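Local coordinates for putative acetyltransferase (PDB 3LD2), which probably transfers an acyl group from acyl-coenzyme A to an unidentified acceptor, as a putative acetyltransferase of the GNAT family, at residues L42-Q47 with F83-I88; E46-L51 with D71-K76; Q132-E137 with Q143-H148. All blocks are in the same frame, centred on the assembly; numbering follows the deposited sequence.

Contact 1. Residues L42-Q47 with F83-I88; sequences LSDIEQ and FLVAKI
V85 is where strand 83-88 first meets the segment ahead of helix 45-55: its CG1 methyl lies 4.3 Å from D44 OD2, a loose contact between a hydrocarbon and a carboxylate oxygen. The CA atoms of these two residues are 8.8 Å apart, the nearest backbone approach here, so side chains, not backbones, make the contact. Two residues on, K87 supplies the polar half of the contact. Its side chain and that of D44 approach from opposite directions, and NZ bonds to OD1 at 2.9 Å on the syn lone pair, the side facing the other oxygen. A second, weak bond runs from K87 NZ to D44 OD2 at 3.2 Å, making the salt bridge a lopsided fork. The nearly extended K87 chain carries CE to 3.6 Å from D44 OD2, and the bend at chi4 (-142°) turns NZ onto the carboxylate. Further partners hold both charges in place: K87 NZ also pairs with D90 OD1, while D44 OD2 accepts from the backbone N of L41. The ammonium thus pairs with two carboxylates, D44 and D90, which would probably stabilise its positive charge. V85 and K87 alternate along the strand with L84 and A86, which pack on helix 126-138; V85 also meets I92 of the adjacent antiparallel strand 92-100, and the D44 side packs beside helix 70-77 through I45.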
loop_
_atom_site.group_PDB
_atom_site.type_symbol
_atom_site.label_atom_id
_atom_site.label_comp_id
_atom_site.label_asym_id
_atom_site.label_seq_id
_atom_site.Cartn_x
_atom_site.Cartn_y
_atom_site.Cartn_z
ATOM N N LEU A 42 1.529 -17.231 6.945
ATOM C CA LEU A 42 0.908 -17.008 8.220
ATOM C C LEU A 42 2.036 -16.742 9.194
ATOM O O LEU A 42 1.917 -15.907 10.080
ATOM C CB LEU A 42 0.146 -18.257 8.631
ATOM C CG LEU A 42 -1.245 -18.035 9.200
ATOM C CD1 LEU A 42 -2.153 -17.656 8.070
ATOM C CD2 LEU A 42 -1.744 -19.320 9.860
ATOM N N SER A 43 3.146 -17.455 9.014
ATOM C CA SER A 43 4.272 -17.320 9.942
ATOM C C SER A 43 5.078 -16.015 9.750
ATOM O O SER A 43 5.925 -15.693 10.578
ATOM C CB SER A 43 5.188 -18.561 9.920
ATOM O OG SER A 43 5.858 -18.730 8.679
ATOM N N ASP A 44 4.802 -15.286 8.666
ATOM C CA ASP A 44 5.432 -13.987 8.403
ATOM C C ASP A 44 4.759 -12.813 9.124
ATOM O O ASP A 44 5.277 -11.697 9.107
ATOM C CB ASP A 44 5.381 -13.655 6.908
ATOM C CG ASP A 44 6.425 -14.368 6.104
ATOM O OD1 ASP A 44 7.452 -14.793 6.685
ATOM O OD2 ASP A 44 6.227 -14.480 4.878
ATOM N N ILE A 45 3.603 -13.049 9.728
ATOM C CA ILE A 45 2.777 -11.941 10.205
ATOM C C ILE A 45 3.403 -11.099 11.325
ATOM O O ILE A 45 3.163 -9.902 11.411
ATOM C CB ILE A 45 1.365 -12.416 10.617
ATOM C CG1 ILE A 45 0.559 -12.815 9.372
ATOM C CG2 ILE A 45 0.648 -11.338 11.429
ATOM C CD1 ILE A 45 -0.786 -13.441 9.683
ATOM N N GLU A 46 4.183 -11.733 12.192
ATOM C CA GLU A 46 4.860 -11.028 13.278
ATOM C C GLU A 46 5.715 -9.926 12.687
ATOM O O GLU A 46 5.704 -8.786 13.143
ATOM C CB GLU A 46 5.788 -11.980 14.033
ATOM C CG GLU A 46 5.611 -11.954 15.539
ATOM C CD GLU A 46 4.295 -12.624 15.980
ATOM O OE1 GLU A 46 3.243 -12.398 15.320
ATOM O OE2 GLU A 46 4.317 -13.379 16.984
ATOM N N GLN A 47 6.469 -10.300 11.670
ATOM C CA GLN A 47 7.393 -9.402 11.019
ATOM C C GLN A 47 6.714 -8.250 10.286
ATOM O O GLN A 47 7.151 -7.112 10.395
ATOM C CB GLN A 47 8.262 -10.188 10.051
ATOM C CG GLN A 47 9.476 -10.792 10.698
ATOM C CD GLN A 47 10.257 -11.612 9.702
ATOM O OE1 GLN A 47 11.253 -11.143 9.124
ATOM N NE2 GLN A 47 9.774 -12.838 9.448
ATOM N N PHE A 83 -1.589 -10.451 0.307
ATOM C CA PHE A 83 -0.323 -9.825 0.700
ATOM C C PHE A 83 0.870 -10.330 -0.115
ATOM O O PHE A 83 1.152 -11.532 -0.169
ATOM C CB PHE A 83 -0.024 -10.077 2.177
ATOM C CG PHE A 83 -1.074 -9.574 3.129
ATOM C CD1 PHE A 83 -0.791 -8.522 3.996
ATOM C CD2 PHE A 83 -2.324 -10.161 3.186
ATOM C CE1 PHE A 83 -1.735 -8.058 4.900
ATOM C CE2 PHE A 83 -3.285 -9.704 4.084
ATOM C CZ PHE A 83 -2.980 -8.641 4.952
ATOM N N LEU A 84 1.583 -9.410 -0.749
ATOM C CA LEU A 84 2.883 -9.716 -1.329
ATOM C C LEU A 84 3.949 -9.238 -0.355
ATOM O O LEU A 84 3.832 -8.154 0.249
ATOM C CB LEU A 84 3.055 -9.031 -2.676
ATOM C CG LEU A 84 2.010 -9.444 -3.713
ATOM C CD1 LEU A 84 2.182 -8.641 -4.985
ATOM C CD2 LEU A 84 2.107 -10.934 -4.010
ATOM N N VAL A 85 4.989 -10.040 -0.198
ATOM C CA VAL A 85 6.050 -9.699 0.726
ATOM C C VAL A 85 7.423 -9.750 0.029
ATOM O O VAL A 85 7.642 -10.528 -0.901
ATOM C CB VAL A 85 5.950 -10.604 1.967
ATOM C CG1 VAL A 85 7.291 -11.137 2.372
ATOM C CG2 VAL A 85 5.283 -9.867 3.115
ATOM N N ALA A 86 8.335 -8.873 0.415
ATOM C CA ALA A 86 9.679 -8.943 -0.156
ATOM C C ALA A 86 10.680 -9.304 0.927
ATOM O O ALA A 86 10.609 -8.806 2.046
ATOM C CB ALA A 86 10.052 -7.656 -0.861
ATOM N N LYS A 87 11.587 -10.213 0.611
ATOM C CA LYS A 87 12.546 -10.680 1.608
ATOM C C LYS A 87 13.955 -10.563 1.073
ATOM O O LYS A 87 14.201 -10.702 -0.141
ATOM C CB LYS A 87 12.286 -12.138 2.012
ATOM C CG LYS A 87 10.948 -12.431 2.683
ATOM C CD LYS A 87 10.915 -13.886 3.175
ATOM C CE LYS A 87 9.501 -14.427 3.340
ATOM N NZ LYS A 87 9.331 -15.317 4.542
ATOM N N ILE A 88 14.874 -10.308 1.994
ATOM C CA ILE A 88 16.304 -10.324 1.714
ATOM C C ILE A 88 16.953 -11.176 2.808
ATOM O O ILE A 88 17.078 -10.726 3.943
ATOM C CB ILE A 88 16.886 -8.894 1.702
ATOM C CG1 ILE A 88 16.289 -8.095 0.554
ATOM C CG2 ILE A 88 18.389 -8.923 1.512
ATOM C CD1 ILE A 88 16.903 -6.718 0.380
#

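Contact 2. Residues E46-L51 with D71-K76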
loop_
_atom_site.group_PDB
_atom_site.type_symbol
_atom_site.label_atom_id
_atom_site.label_comp_id
_atom_site.label_asym_id
_atom_site.label_seq_id
_atom_site.Cartn_x
_atom_site.Cartn_y
_atom_site.Cartn_z
ATOM N N GLU A 46 4.183 -11.733 12.192
ATOM C CA GLU A 46 4.860 -11.028 13.278
ATOM C C GLU A 46 5.715 -9.926 12.687
ATOM O O GLU A 46 5.704 -8.786 13.143
ATOM C CB GLU A 46 5.788 -11.980 14.033
ATOM C CG GLU A 46 5.611 -11.954 15.539
ATOM C CD GLU A 46 4.295 -12.624 15.980
ATOM O OE1 GLU A 46 3.243 -12.398 15.320
ATOM O OE2 GLU A 46 4.317 -13.379 16.984
ATOM N N GLN A 47 6.469 -10.300 11.670
ATOM C CA GLN A 47 7.393 -9.402 11.019
ATOM C C GLN A 47 6.714 -8.250 10.286
ATOM O O GLN A 47 7.151 -7.112 10.395
ATOM C CB GLN A 47 8.262 -10.188 10.051
ATOM C CG GLN A 47 9.476 -10.792 10.698
ATOM C CD GLN A 47 10.257 -11.612 9.702
ATOM O OE1 GLN A 47 11.253 -11.143 9.124
ATOM N NE2 GLN A 47 9.774 -12.838 9.448
ATOM N N VAL A 48 5.675 -8.570 9.526
ATOM C CA VAL A 48 4.858 -7.586 8.825
ATOM C C VAL A 48 4.276 -6.546 9.800
ATOM O O VAL A 48 4.387 -5.340 9.578
ATOM C CB VAL A 48 3.733 -8.297 8.008
ATOM C CG1 VAL A 48 2.695 -7.307 7.529
ATOM C CG2 VAL A 48 4.337 -9.074 6.850
ATOM N N VAL A 49 3.689 -7.015 10.895
ATOM C CA VAL A 49 3.295 -6.116 11.977
ATOM C C VAL A 49 4.412 -5.149 12.438
ATOM O O VAL A 49 4.214 -3.933 12.456
ATOM C CB VAL A 49 2.731 -6.893 13.175
ATOM C CG1 VAL A 49 2.539 -5.961 14.384
ATOM C CG2 VAL A 49 1.416 -7.532 12.785
ATOM N N GLU A 50 5.572 -5.686 12.797
ATOM C CA GLU A 50 6.711 -4.880 13.223
ATOM C C GLU A 50 7.123 -3.872 12.177
ATOM O O GLU A 50 7.371 -2.713 12.483
ATOM C CB GLU A 50 7.916 -5.771 13.523
ATOM C CG GLU A 50 8.027 -6.208 14.978
ATOM C CD GLU A 50 8.298 -5.042 15.950
ATOM O OE1 GLU A 50 7.383 -4.744 16.752
ATOM O OE2 GLU A 50 9.407 -4.436 15.919
ATOM N N LEU A 51 7.217 -4.327 10.935
ATOM C CA LEU A 51 7.633 -3.463 9.849
ATOM C C LEU A 51 6.643 -2.318 9.644
ATOM O O LEU A 51 7.038 -1.173 9.433
ATOM C CB LEU A 51 7.783 -4.267 8.558
ATOM C CG LEU A 51 7.820 -3.457 7.257
ATOM C CD1 LEU A 51 8.834 -2.317 7.339
ATOM C CD2 LEU A 51 8.167 -4.348 6.126
ATOM N N ASP A 71 -3.744 -9.347 15.096
ATOM C CA ASP A 71 -5.124 -9.686 14.838
ATOM C C ASP A 71 -5.782 -8.874 13.741
ATOM O O ASP A 71 -6.666 -9.373 13.053
ATOM C CB ASP A 71 -5.925 -9.585 16.115
ATOM C CG ASP A 71 -5.934 -10.881 16.868
ATOM O OD1 ASP A 71 -6.935 -11.621 16.701
ATOM O OD2 ASP A 71 -4.934 -11.177 17.578
ATOM N N GLN A 72 -5.375 -7.621 13.587
ATOM C CA GLN A 72 -5.873 -6.836 12.480
ATOM C C GLN A 72 -5.410 -7.485 11.186
ATOM O O GLN A 72 -6.176 -7.593 10.238
ATOM C CB GLN A 72 -5.438 -5.366 12.600
ATOM C CG GLN A 72 -5.520 -4.525 11.316
ATOM C CD GLN A 72 -4.144 -4.136 10.782
ATOM O OE1 GLN A 72 -3.124 -4.529 11.346
ATOM N NE2 GLN A 72 -4.111 -3.359 9.703
ATOM N N ILE A 73 -4.176 -7.974 11.169
ATOM C CA ILE A 73 -3.610 -8.528 9.938
ATOM C C ILE A 73 -4.245 -9.866 9.575
ATOM O O ILE A 73 -4.453 -10.165 8.399
ATOM C CB ILE A 73 -2.077 -8.673 10.020
ATOM C CG1 ILE A 73 -1.421 -7.292 10.149
ATOM C CG2 ILE A 73 -1.531 -9.407 8.801
ATOM C CD1 ILE A 73 -1.282 -6.552 8.850
ATOM N N ILE A 74 -4.568 -10.659 10.590
ATOM C CA ILE A 74 -5.234 -11.936 10.381
ATOM C C ILE A 74 -6.652 -11.707 9.864
ATOM O O ILE A 74 -7.099 -12.372 8.926
ATOM C CB ILE A 74 -5.274 -12.759 11.683
ATOM C CG1 ILE A 74 -3.856 -13.142 12.121
ATOM C CG2 ILE A 74 -6.139 -13.993 11.513
ATOM C CD1 ILE A 74 -3.766 -13.537 13.574
ATOM N N GLN A 75 -7.348 -10.748 10.470
ATOM C CA GLN A 75 -8.698 -10.372 10.048
ATOM C C GLN A 75 -8.735 -10.151 8.552
ATOM O O GLN A 75 -9.640 -10.626 7.841
ATOM C CB GLN A 75 -9.106 -9.072 10.725
ATOM C CG GLN A 75 -10.586 -8.941 10.991
ATOM C CD GLN A 75 -10.973 -9.517 12.349
ATOM O OE1 GLN A 75 -10.120 -10.033 13.085
ATOM N NE2 GLN A 75 -12.261 -9.425 12.692
ATOM N N LYS A 76 -7.736 -9.410 8.087
ATOM C CA LYS A 76 -7.611 -9.071 6.678
ATOM C C LYS A 76 -7.305 -10.288 5.865
ATOM O O LYS A 76 -7.922 -10.513 4.831
ATOM C CB LYS A 76 -6.519 -8.018 6.465
ATOM C CG LYS A 76 -6.940 -6.644 6.902
ATOM C CD LYS A 76 -5.763 -5.730 7.085
ATOM C CE LYS A 76 -5.476 -4.968 5.821
ATOM N NZ LYS A 76 -5.032 -3.579 6.185
#
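I73 packs against V48 and V49 where the first two helices of the GNAT fold, 45-55 and 70-77, meet beside the central sheet. The junction is purely apolar, with no hydrogen bond crossing it, and the backbones come nearest at V49 and I73, whose CA atoms are 7.6 Å apart. I73 is its compact part. Its CB points toward the valines, and the side chain then folds at chi2 (-80°) instead of running straight out, so that CG1 and CD1 address different neighbours. On the buried side V48 CG1 lies 4.3 Å from I73 CD1. I73 also touches I45 and E52 of helix 45-55 and F83 of strand 82-88, while V48 reaches down to V85 on that strand. In this way the helix pair closes against the sheet.

Toward solvent the interface opens. E46 and E50 on one helix and D71 and Q75 on the other are exposed and do not meet across it; E46 OE1 forms a salt bridge with K70 instead. Q72, partly exposed, accepts through OE1 from the backbone N of S69. V49 stands at this margin, also partly exposed, its CB directed neither at the other helix nor away from it. Its side chain and that of I73 run alongside each other, pointing opposite ways, with V49 CG2 resting 3.9 Å from I73 CG1.

Contact 3. Residues Q132-E137 with Q143-H148; sequences QIFLNE and QKVLIH
The carbonyl oxygen of Q132 is gripped twice by N136, one helical turn later. The side-chain ND2 donates to Q132 O at 2.9 Å with a nearly straight N-H...O angle of 166°, and the oxygen lies almost in the plane of the N136 amide. The regular helical bond from N136 N to the same Q132 O is longer, 3.3 Å, and the two donors arrive from opposite faces of the carbonyl plane. At its other end the amide gives OD1 to K139 NZ, so both sides of the group are engaged and its rotation is fixed on the outer side of the helix.

The contact with strand 144-150 is made by F134 and L135, to each of which V145 offers one methyl. V145 CG1 meets the rim of the F134 ring, near its plane and 4.2 Å from CE2, and does not lie over its face. V145 CG2 instead meets L135 CD2 at 4.2 Å; the leucine CB does not point straight at the strand, but with CD1 anti to CA (chi2 171°) the other branch, CD2, turns to V145. F113, Y98 and Y189 pack around this buried patch: F134 meets F113 with the planes at about 45° and Y98 edge-to-face, while V145 also touches F113 and Y189. The pairing locks helix 126-138 to the second parallel strand of the beta-alpha-beta crossover formed by strand 110-117, helix 126-138 and strand 144-150, the GNAT unit whose helix start and preceding loop bind coenzyme A through R123, G125, G127 and R128.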
loop_
_atom_site.group_PDB
_atom_site.type_symbol
_atom_site.label_atom_id
_atom_site.label_comp_id
_atom_site.label_asym_id
_atom_site.label_seq_id
_atom_site.Cartn_x
_atom_site.Cartn_y
_atom_site.Cartn_z
ATOM N N GLN A 132 4.923 -3.908 -9.307
ATOM C CA GLN A 132 4.927 -4.546 -10.608
ATOM C C GLN A 132 4.294 -5.937 -10.584
ATOM O O GLN A 132 3.568 -6.310 -11.505
ATOM C CB GLN A 132 6.337 -4.641 -11.140
ATOM C CG GLN A 132 6.469 -4.089 -12.511
ATOM C CD GLN A 132 6.177 -2.591 -12.557
ATOM O OE1 GLN A 132 6.713 -1.822 -11.753
ATOM N NE2 GLN A 132 5.329 -2.170 -13.504
ATOM N N ILE A 133 4.560 -6.732 -9.556
ATOM C CA ILE A 133 3.911 -8.018 -9.606
ATOM C C ILE A 133 2.444 -7.848 -9.242
ATOM O O ILE A 133 1.576 -8.457 -9.872
ATOM C CB ILE A 133 4.692 -9.221 -8.934
ATOM C CG1 ILE A 133 4.249 -9.473 -7.514
ATOM C CG2 ILE A 133 6.224 -9.050 -9.047
ATOM C CD1 ILE A 133 5.132 -8.729 -6.552
ATOM N N PHE A 134 2.155 -6.973 -8.285
ATOM C CA PHE A 134 0.763 -6.627 -7.994
ATOM C C PHE A 134 -0.002 -6.325 -9.288
ATOM O O PHE A 134 -1.043 -6.917 -9.554
ATOM C CB PHE A 134 0.679 -5.430 -7.039
ATOM C CG PHE A 134 -0.642 -4.684 -7.094
ATOM C CD1 PHE A 134 -1.794 -5.217 -6.511
ATOM C CD2 PHE A 134 -0.726 -3.438 -7.708
ATOM C CE1 PHE A 134 -3.022 -4.534 -6.556
ATOM C CE2 PHE A 134 -1.945 -2.734 -7.751
ATOM C CZ PHE A 134 -3.098 -3.284 -7.173
ATOM N N LEU A 135 0.513 -5.403 -10.088
ATOM C CA LEU A 135 -0.184 -4.987 -11.286
ATOM C C LEU A 135 -0.484 -6.176 -12.174
ATOM O O LEU A 135 -1.573 -6.252 -12.753
ATOM C CB LEU A 135 0.598 -3.924 -12.055
ATOM C CG LEU A 135 0.578 -2.511 -11.468
ATOM C CD1 LEU A 135 1.571 -1.625 -12.195
ATOM C CD2 LEU A 135 -0.831 -1.881 -11.526
ATOM N N ASN A 136 0.461 -7.112 -12.272
ATOM C CA ASN A 136 0.230 -8.302 -13.086
ATOM C C ASN A 136 -0.721 -9.337 -12.489
ATOM O O ASN A 136 -1.282 -10.135 -13.222
ATOM C CB ASN A 136 1.535 -8.946 -13.539
ATOM C CG ASN A 136 2.228 -8.130 -14.626
ATOM O OD1 ASN A 136 1.990 -8.339 -15.823
ATOM N ND2 ASN A 136 3.055 -7.159 -14.214
ATOM N N GLU A 137 -0.893 -9.323 -11.168
ATOM C CA GLU A 137 -1.941 -10.104 -10.519
ATOM C C GLU A 137 -3.333 -9.637 -10.926
ATOM O O GLU A 137 -4.171 -10.436 -11.324
ATOM C CB GLU A 137 -1.833 -9.993 -9.004
ATOM C CG GLU A 137 -0.708 -10.794 -8.419
ATOM C CD GLU A 137 -0.721 -12.232 -8.914
ATOM O OE1 GLU A 137 0.373 -12.840 -9.001
ATOM O OE2 GLU A 137 -1.825 -12.745 -9.233
ATOM N N GLN A 143 -10.391 -3.329 -13.586
ATOM C CA GLN A 143 -10.280 -2.344 -14.659
ATOM C C GLN A 143 -9.375 -1.200 -14.226
ATOM O O GLN A 143 -8.650 -0.614 -15.033
ATOM C CB GLN A 143 -11.662 -1.771 -14.994
ATOM C CG GLN A 143 -12.613 -2.745 -15.672
ATOM C CD GLN A 143 -12.103 -3.180 -17.024
ATOM O OE1 GLN A 143 -11.726 -4.339 -17.201
ATOM N NE2 GLN A 143 -12.062 -2.247 -17.986
ATOM N N LYS A 144 -9.424 -0.902 -12.931
ATOM C CA LYS A 144 -8.891 0.335 -12.416
ATOM C C LYS A 144 -8.335 0.165 -11.014
ATOM O O LYS A 144 -8.969 -0.452 -10.146
ATOM C CB LYS A 144 -10.003 1.385 -12.389
ATOM C CG LYS A 144 -9.561 2.753 -11.960
ATOM C CD LYS A 144 -10.729 3.547 -11.440
ATOM C CE LYS A 144 -10.398 5.031 -11.369
ATOM N NZ LYS A 144 -11.624 5.858 -11.291
ATOM N N VAL A 145 -7.141 0.718 -10.817
ATOM C CA VAL A 145 -6.554 0.851 -9.496
ATOM C C VAL A 145 -6.797 2.262 -8.992
ATOM O O VAL A 145 -6.646 3.229 -9.723
ATOM C CB VAL A 145 -5.026 0.672 -9.508
ATOM C CG1 VAL A 145 -4.511 0.597 -8.086
ATOM C CG2 VAL A 145 -4.638 -0.536 -10.294
ATOM N N LEU A 146 -7.124 2.371 -7.724
ATOM C CA LEU A 146 -7.292 3.661 -7.128
ATOM C C LEU A 146 -6.755 3.705 -5.677
ATOM O O LEU A 146 -7.070 2.832 -4.859
ATOM C CB LEU A 146 -8.765 4.057 -7.228
ATOM C CG LEU A 146 -9.129 5.484 -6.865
ATOM C CD1 LEU A 146 -10.214 6.006 -7.754
ATOM C CD2 LEU A 146 -9.571 5.501 -5.417
ATOM N N ILE A 147 -5.944 4.730 -5.382
ATOM C CA ILE A 147 -5.394 4.939 -4.036
ATOM C C ILE A 147 -5.484 6.380 -3.542
ATOM O O ILE A 147 -5.578 7.331 -4.324
ATOM C CB ILE A 147 -3.918 4.533 -3.959
ATOM C CG1 ILE A 147 -3.136 5.242 -5.063
ATOM C CG2 ILE A 147 -3.767 2.998 -4.046
ATOM C CD1 ILE A 147 -1.696 4.812 -5.165
ATOM N N HIS A 148 -5.443 6.518 -2.226
ATOM C CA HIS A 148 -5.434 7.805 -1.550
ATOM C C HIS A 148 -4.044 8.066 -0.982
ATOM O O HIS A 148 -3.503 7.216 -0.275
ATOM C CB HIS A 148 -6.414 7.775 -0.394
ATOM C CG HIS A 148 -7.845 7.768 -0.818
ATOM N ND1 HIS A 148 -8.661 8.870 -0.694
ATOM C CD2 HIS A 148 -8.608 6.793 -1.367
ATOM C CE1 HIS A 148 -9.867 8.571 -1.140
ATOM N NE2 HIS A 148 -9.862 7.317 -1.554
#

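Contacts 1 and 2 both start from helix 45-55, share E46 and Q47, and have centres 9 Å apart; I45 against I73 and V85 against V48 make them a continuous packed region on one side of the sheet. Contact 3 comes later in the chain, its centre 20 Å from that of contact 1 and 21 Å from that of contact 2. Contacts 1 and 3 reach the same mixed sheet, on which helix 126-138 packs against the face of strand 82-88 turned away from helix 45-55, and they touch where L84 meets I133. Contacts 2 and 3 do not touch. Together they pack helices on both faces of a GNAT sheet, at some distance from the cofactor.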